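Local structure of cephalosporin hydroxylase CMCI (Streptomyces clavuligerus, 2BM8) at residues G17-L29 with Y50-L64. The protein probably takes part, as a hexamer, in cephamycin biosynthesis, in the hydroxylation of the cephalosporin nucleus, and belongs to the Rhamnosyl O-methyltransferase/CmcI family with its Rossmann-like fold. The protein carries 3 engineered substitutions. Numbering follows the deposited sequence.
Sequences GLGEDPAYHPPVL and YSDFSPYQWRGLRML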
loop_
_atom_site.group_PDB
_atom_site.type_symbol
_atom_site.label_atom_id
_atom_site.label_comp_id
_atom_site.label_asym_id
_atom_site.label_seq_id
_atom_site.Cartn_x
_atom_site.Cartn_y
_atom_site.Cartn_z
ATOM N N GLY B 17 21.291 -5.528 14.260
ATOM C CA GLY B 17 21.735 -4.986 12.986
ATOM C C GLY B 17 22.909 -5.744 12.413
ATOM O O GLY B 17 23.499 -5.309 11.407
ATOM N N LEU B 18 23.244 -6.880 13.040
ATOM C CA LEU B 18 24.407 -7.668 12.671
ATOM C C LEU B 18 24.022 -9.104 12.380
ATOM O O LEU B 18 24.302 -9.618 11.307
ATOM C CB LEU B 18 25.450 -7.651 13.789
ATOM C CG LEU B 18 25.940 -6.307 14.333
ATOM C CD1 LEU B 18 26.870 -6.557 15.520
ATOM C CD2 LEU B 18 26.624 -5.475 13.264
ATOM N N GLY B 19 23.402 -9.763 13.343
ATOM C CA GLY B 19 23.098 -11.171 13.232
ATOM C C GLY B 19 23.969 -11.944 14.189
ATOM O O GLY B 19 24.823 -11.356 14.838
ATOM N N GLU B 20 23.768 -13.262 14.247
ATOM C CA GLU B 20 24.431 -14.123 15.221
ATOM C C GLU B 20 25.866 -14.472 14.867
ATOM O O GLU B 20 26.667 -14.789 15.745
ATOM C CB GLU B 20 23.663 -15.438 15.353
ATOM C CG GLU B 20 22.478 -15.379 16.294
ATOM C CD GLU B 20 21.324 -16.263 15.854
ATOM O OE1 GLU B 20 20.909 -16.162 14.669
ATOM O OE2 GLU B 20 20.826 -17.041 16.693
ATOM N N ASP B 21 26.192 -14.420 13.580
ATOM C CA ASP B 21 27.414 -15.034 13.070
ATOM C C ASP B 21 28.052 -14.159 11.989
ATOM O O ASP B 21 27.457 -13.962 10.934
ATOM C CB ASP B 21 27.060 -16.419 12.493
ATOM C CG ASP B 21 28.281 -17.306 12.251
ATOM O OD1 ASP B 21 29.435 -16.826 12.351
ATOM O OD2 ASP B 21 28.159 -18.518 11.947
ATOM N N PRO B 22 29.258 -13.652 12.231
ATOM C CA PRO B 22 29.954 -12.840 11.222
ATOM C C PRO B 22 30.382 -13.633 9.979
ATOM O O PRO B 22 30.570 -13.058 8.908
ATOM C CB PRO B 22 31.183 -12.336 11.974
ATOM C CG PRO B 22 31.411 -13.357 13.055
ATOM C CD PRO B 22 30.057 -13.812 13.459
ATOM N N ALA B 23 30.542 -14.940 10.116
ATOM C CA ALA B 23 30.833 -15.779 8.957
ATOM C C ALA B 23 29.592 -15.894 8.065
ATOM O O ALA B 23 28.460 -15.848 8.547
ATOM C CB ALA B 23 31.332 -17.167 9.383
ATOM N N TYR B 24 29.836 -16.044 6.767
ATOM C CA TYR B 24 28.788 -16.167 5.778
ATOM C C TYR B 24 28.372 -17.605 5.572
ATOM O O TYR B 24 29.204 -18.485 5.347
ATOM C CB TYR B 24 29.239 -15.615 4.422
ATOM C CG TYR B 24 28.188 -15.813 3.360
ATOM C CD1 TYR B 24 26.993 -15.090 3.392
ATOM C CD2 TYR B 24 28.355 -16.766 2.362
ATOM C CE1 TYR B 24 26.003 -15.298 2.431
ATOM C CE2 TYR B 24 27.386 -16.966 1.390
ATOM C CZ TYR B 24 26.216 -16.230 1.431
ATOM O OH TYR B 24 25.275 -16.443 0.468
ATOM N N HIS B 25 27.072 -17.843 5.635
ATOM C CA HIS B 25 26.535 -19.130 5.227
ATOM C C HIS B 25 25.395 -18.875 4.253
ATOM O O HIS B 25 24.554 -18.033 4.518
ATOM C CB HIS B 25 26.067 -19.917 6.448
ATOM C CG HIS B 25 27.177 -20.299 7.376
ATOM N ND1 HIS B 25 27.340 -19.725 8.621
ATOM C CD2 HIS B 25 28.187 -21.188 7.238
ATOM C CE1 HIS B 25 28.396 -20.255 9.212
ATOM N NE2 HIS B 25 28.932 -21.140 8.391
ATOM N N PRO B 26 25.397 -19.549 3.107
ATOM C CA PRO B 26 24.293 -19.430 2.152
ATOM C C PRO B 26 22.929 -19.689 2.782
ATOM O O PRO B 26 22.836 -20.448 3.754
ATOM C CB PRO B 26 24.599 -20.523 1.118
ATOM C CG PRO B 26 26.076 -20.736 1.197
ATOM C CD PRO B 26 26.460 -20.448 2.610
ATOM N N PRO B 27 21.883 -19.076 2.227
ATOM C CA PRO B 27 20.522 -19.349 2.690
ATOM C C PRO B 27 20.172 -20.788 2.352
ATOM O O PRO B 27 20.671 -21.286 1.352
ATOM C CB PRO B 27 19.649 -18.348 1.898
ATOM C CG PRO B 27 20.478 -17.886 0.739
ATOM C CD PRO B 27 21.920 -18.111 1.107
ATOM N N VAL B 28 19.373 -21.461 3.165
ATOM C CA VAL B 28 18.890 -22.770 2.766
ATOM C C VAL B 28 17.364 -22.787 2.774
ATOM O O VAL B 28 16.732 -22.243 3.673
ATOM C CB VAL B 28 19.500 -23.895 3.633
ATOM C CG1 VAL B 28 18.867 -25.259 3.307
ATOM C CG2 VAL B 28 21.011 -23.964 3.404
ATOM N N LEU B 29 16.788 -23.397 1.744
ATOM C CA LEU B 29 15.344 -23.565 1.648
ATOM C C LEU B 29 14.854 -24.665 2.598
ATOM O O LEU B 29 15.515 -25.685 2.767
ATOM C CB LEU B 29 14.939 -23.923 0.212
ATOM C CG LEU B 29 14.952 -22.854 -0.880
ATOM C CD1 LEU B 29 14.708 -21.449 -0.344
ATOM C CD2 LEU B 29 16.247 -22.915 -1.656
ATOM N N TYR B 50 13.402 -17.535 2.431
ATOM C CA TYR B 50 14.238 -17.401 3.621
ATOM C C TYR B 50 14.250 -15.939 4.061
ATOM O O TYR B 50 13.725 -15.069 3.363
ATOM C CB TYR B 50 15.663 -17.875 3.324
ATOM C CG TYR B 50 16.292 -17.203 2.120
ATOM C CD1 TYR B 50 17.019 -16.029 2.260
ATOM C CD2 TYR B 50 16.152 -17.730 0.846
ATOM C CE1 TYR B 50 17.598 -15.393 1.167
ATOM C CE2 TYR B 50 16.728 -17.107 -0.255
ATOM C CZ TYR B 50 17.442 -15.931 -0.086
ATOM O OH TYR B 50 18.023 -15.294 -1.155
ATOM N N SER B 51 14.858 -15.682 5.218
ATOM C CA SER B 51 14.928 -14.338 5.784
ATOM C C SER B 51 15.727 -13.394 4.899
ATOM O O SER B 51 16.834 -13.727 4.493
ATOM C CB SER B 51 15.579 -14.371 7.165
ATOM O OG SER B 51 15.695 -13.051 7.664
ATOM N N ASP B 52 15.169 -12.219 4.620
ATOM C CA ASP B 52 15.930 -11.157 3.949
ATOM C C ASP B 52 16.534 -10.160 4.922
ATOM O O ASP B 52 16.742 -9.011 4.562
ATOM C CB ASP B 52 15.092 -10.417 2.893
ATOM C CG ASP B 52 13.947 -9.619 3.478
ATOM O OD1 ASP B 52 13.785 -9.571 4.716
ATOM O OD2 ASP B 52 13.145 -8.991 2.751
ATOM N N PHE B 53 16.830 -10.602 6.147
ATOM C CA PHE B 53 17.438 -9.717 7.126
ATOM C C PHE B 53 18.781 -9.167 6.623
ATOM O O PHE B 53 18.890 -7.966 6.346
ATOM C CB PHE B 53 17.642 -10.391 8.483
ATOM C CG PHE B 53 18.622 -9.660 9.348
ATOM C CD1 PHE B 53 19.670 -10.332 9.962
ATOM C CD2 PHE B 53 18.534 -8.266 9.481
ATOM C CE1 PHE B 53 20.600 -9.640 10.723
ATOM C CE2 PHE B 53 19.458 -7.567 10.230
ATOM C CZ PHE B 53 20.493 -8.254 10.863
ATOM N N SER B 54 19.801 -10.015 6.519
ATOM C CA SER B 54 21.094 -9.536 6.017
ATOM C C SER B 54 21.723 -10.606 5.138
ATOM O O SER B 54 22.706 -11.212 5.506
ATOM C CB SER B 54 22.017 -9.137 7.180
ATOM O OG SER B 54 23.153 -8.402 6.746
ATOM N N PRO B 55 21.154 -10.814 3.958
ATOM C CA PRO B 55 21.473 -11.982 3.145
ATOM C C PRO B 55 22.628 -11.778 2.147
ATOM O O PRO B 55 23.002 -12.717 1.453
ATOM C CB PRO B 55 20.164 -12.206 2.386
ATOM C CG PRO B 55 19.615 -10.808 2.177
ATOM C CD PRO B 55 20.161 -9.943 3.294
ATOM N N TYR B 56 23.197 -10.591 2.076
ATOM C CA TYR B 56 24.114 -10.294 0.995
ATOM C C TYR B 56 25.534 -10.712 1.339
ATOM O O TYR B 56 25.897 -10.829 2.504
ATOM C CB TYR B 56 24.004 -8.815 0.639
ATOM C CG TYR B 56 22.579 -8.452 0.288
ATOM C CD1 TYR B 56 21.794 -7.678 1.142
ATOM C CD2 TYR B 56 22.011 -8.916 -0.893
ATOM C CE1 TYR B 56 20.465 -7.354 0.807
ATOM C CE2 TYR B 56 20.689 -8.622 -1.230
ATOM C CZ TYR B 56 19.918 -7.838 -0.385
ATOM O OH TYR B 56 18.620 -7.554 -0.747
ATOM N N GLN B 57 26.315 -10.994 0.302
ATOM C CA GLN B 57 27.717 -11.361 0.477
ATOM C C GLN B 57 28.580 -10.699 -0.562
ATOM O O GLN B 57 28.092 -10.138 -1.533
ATOM C CB GLN B 57 27.913 -12.882 0.392
ATOM C CG GLN B 57 27.523 -13.474 -0.954
ATOM C CD GLN B 57 28.281 -14.750 -1.316
ATOM O OE1 GLN B 57 29.514 -14.774 -1.329
ATOM N NE2 GLN B 57 27.536 -15.802 -1.640
ATOM N N TRP B 58 29.878 -10.778 -0.339
ATOM C CA TRP B 58 30.860 -10.435 -1.341
ATOM C C TRP B 58 32.005 -11.428 -1.204
ATOM O O TRP B 58 32.649 -11.464 -0.170
ATOM C CB TRP B 58 31.319 -9.005 -1.139
ATOM C CG TRP B 58 32.392 -8.623 -2.044
ATOM C CD1 TRP B 58 33.695 -8.458 -1.730
ATOM C CD2 TRP B 58 32.278 -8.369 -3.438
ATOM N NE1 TRP B 58 34.409 -8.091 -2.843
ATOM C CE2 TRP B 58 33.557 -8.031 -3.910
ATOM C CE3 TRP B 58 31.211 -8.359 -4.342
ATOM C CZ2 TRP B 58 33.805 -7.703 -5.240
ATOM C CZ3 TRP B 58 31.461 -8.027 -5.671
ATOM C CH2 TRP B 58 32.742 -7.705 -6.103
ATOM N N ARG B 59 32.227 -12.251 -2.226
ATOM C CA ARG B 59 33.236 -13.307 -2.191
ATOM C C ARG B 59 33.299 -14.084 -0.876
ATOM O O ARG B 59 34.364 -14.217 -0.282
ATOM C CB ARG B 59 34.611 -12.710 -2.455
ATOM C CG ARG B 59 34.696 -11.923 -3.719
ATOM C CD ARG B 59 36.072 -11.323 -4.013
ATOM N NE ARG B 59 37.161 -11.923 -3.248
ATOM C CZ ARG B 59 38.403 -11.457 -3.225
ATOM N NH1 ARG B 59 38.754 -10.394 -3.937
ATOM N NH2 ARG B 59 39.322 -12.081 -2.501
ATOM N N GLY B 60 32.157 -14.560 -0.399
ATOM C CA GLY B 60 32.120 -15.432 0.766
ATOM C C GLY B 60 32.214 -14.745 2.122
ATOM O O GLY B 60 32.280 -15.418 3.155
ATOM N N LEU B 61 32.222 -13.414 2.123
ATOM C CA LEU B 61 32.076 -12.620 3.355
ATOM C C LEU B 61 30.720 -11.949 3.353
ATOM O O LEU B 61 30.239 -11.514 2.316
ATOM C CB LEU B 61 33.147 -11.533 3.456
ATOM C CG LEU B 61 34.537 -11.997 3.059
ATOM C CD1 LEU B 61 35.455 -10.827 2.796
ATOM C CD2 LEU B 61 35.077 -12.925 4.147
ATOM N N ARG B 62 30.117 -11.849 4.531
ATOM C CA ARG B 62 28.850 -11.144 4.676
ATOM C C ARG B 62 29.035 -9.682 4.320
ATOM O O ARG B 62 30.046 -9.085 4.686
ATOM C CB ARG B 62 28.358 -11.263 6.103
ATOM C CG ARG B 62 28.013 -12.682 6.481
ATOM C CD ARG B 62 27.336 -12.804 7.788
ATOM N NE ARG B 62 26.179 -11.941 7.813
ATOM C CZ ARG B 62 25.709 -11.301 8.870
ATOM N NH1 ARG B 62 26.264 -11.438 10.071
ATOM N NH2 ARG B 62 24.655 -10.517 8.708
ATOM N N MET B 63 28.062 -9.123 3.606
ATOM C CA MET B 63 28.043 -7.719 3.220
ATOM C C MET B 63 26.854 -7.073 3.886
ATOM O O MET B 63 25.726 -7.331 3.492
ATOM C CB MET B 63 27.867 -7.566 1.697
ATOM C CG MET B 63 29.139 -7.289 0.929
ATOM S SD MET B 63 29.701 -5.619 1.160
ATOM C CE MET B 63 28.726 -4.755 0.046
ATOM N N LEU B 64 27.107 -6.219 4.872
ATOM C CA LEU B 64 26.039 -5.494 5.549
ATOM C C LEU B 64 25.491 -4.330 4.720
ATOM O O LEU B 64 24.448 -3.789 5.054
ATOM C CB LEU B 64 26.517 -4.964 6.899
ATOM C CG LEU B 64 26.785 -5.932 8.051
ATOM C CD1 LEU B 64 26.188 -5.358 9.318
ATOM C CD2 LEU B 64 26.245 -7.324 7.808
HETATM O O HOH W 1 31.758 -12.735 6.717
#
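R62 reaches into the bend of 17-29 and grips the L18 carbonyl end-on with both terminal nitrogens, NH2 to L18 O at 2.8 Å and NH1 to L18 O at 2.9 Å. The first comes nearly straight down the C=O bond (171°), and L18 O lies in the guanidinium plane. NH1 also donates to D21 O; it stands above the carbonyl plane of both L18 and D21, and D21 O is tilted from the guanidinium plane. A long, flexible chain ending in a flat group with several N-H donors suits this place, since one group ties together two carbonyls of a loop that has no regular structure of its own. The bend at chi3 (54°) turns the guanidinium toward the L18 and D21 carbonyls; R62 CD passes 3.3 Å from A23 O. A methionine in its place would probably leave the L18 and D21 carbonyls without these donors and the bend freer to move. Beside R62, a water appears to link P22 O and R62 N.

Packing is close around Y24 too. Its CG stands anti to the backbone N (chi1 177°), laying the ring across Q57, whose CB sits over one face, 3.8 Å from the Y24 ring centroid; P26 N lies over the opposite face. Q57 OE1 meanwhile accepts from G60 N, bracing the type I' turn W58-L61, where glycine readily takes the positive phi. Farther along, P27 sets its CB over the centre of the Y50 ring face, 3.4 Å from the Y50 ring centroid, a CH-pi contact.

The ends are looser: L18 CD2 only brushes L64 CD1 at 4.0 Å, and L29 CD1 just reaches the edge of the Y50 ring.

F53 meets Y195 of a third subunit and L29 packs on L216 of a second, while the loop lies against the two-stranded antiparallel hairpin 57-58/61-62, whose L61 rests on A97 of helix 94-106.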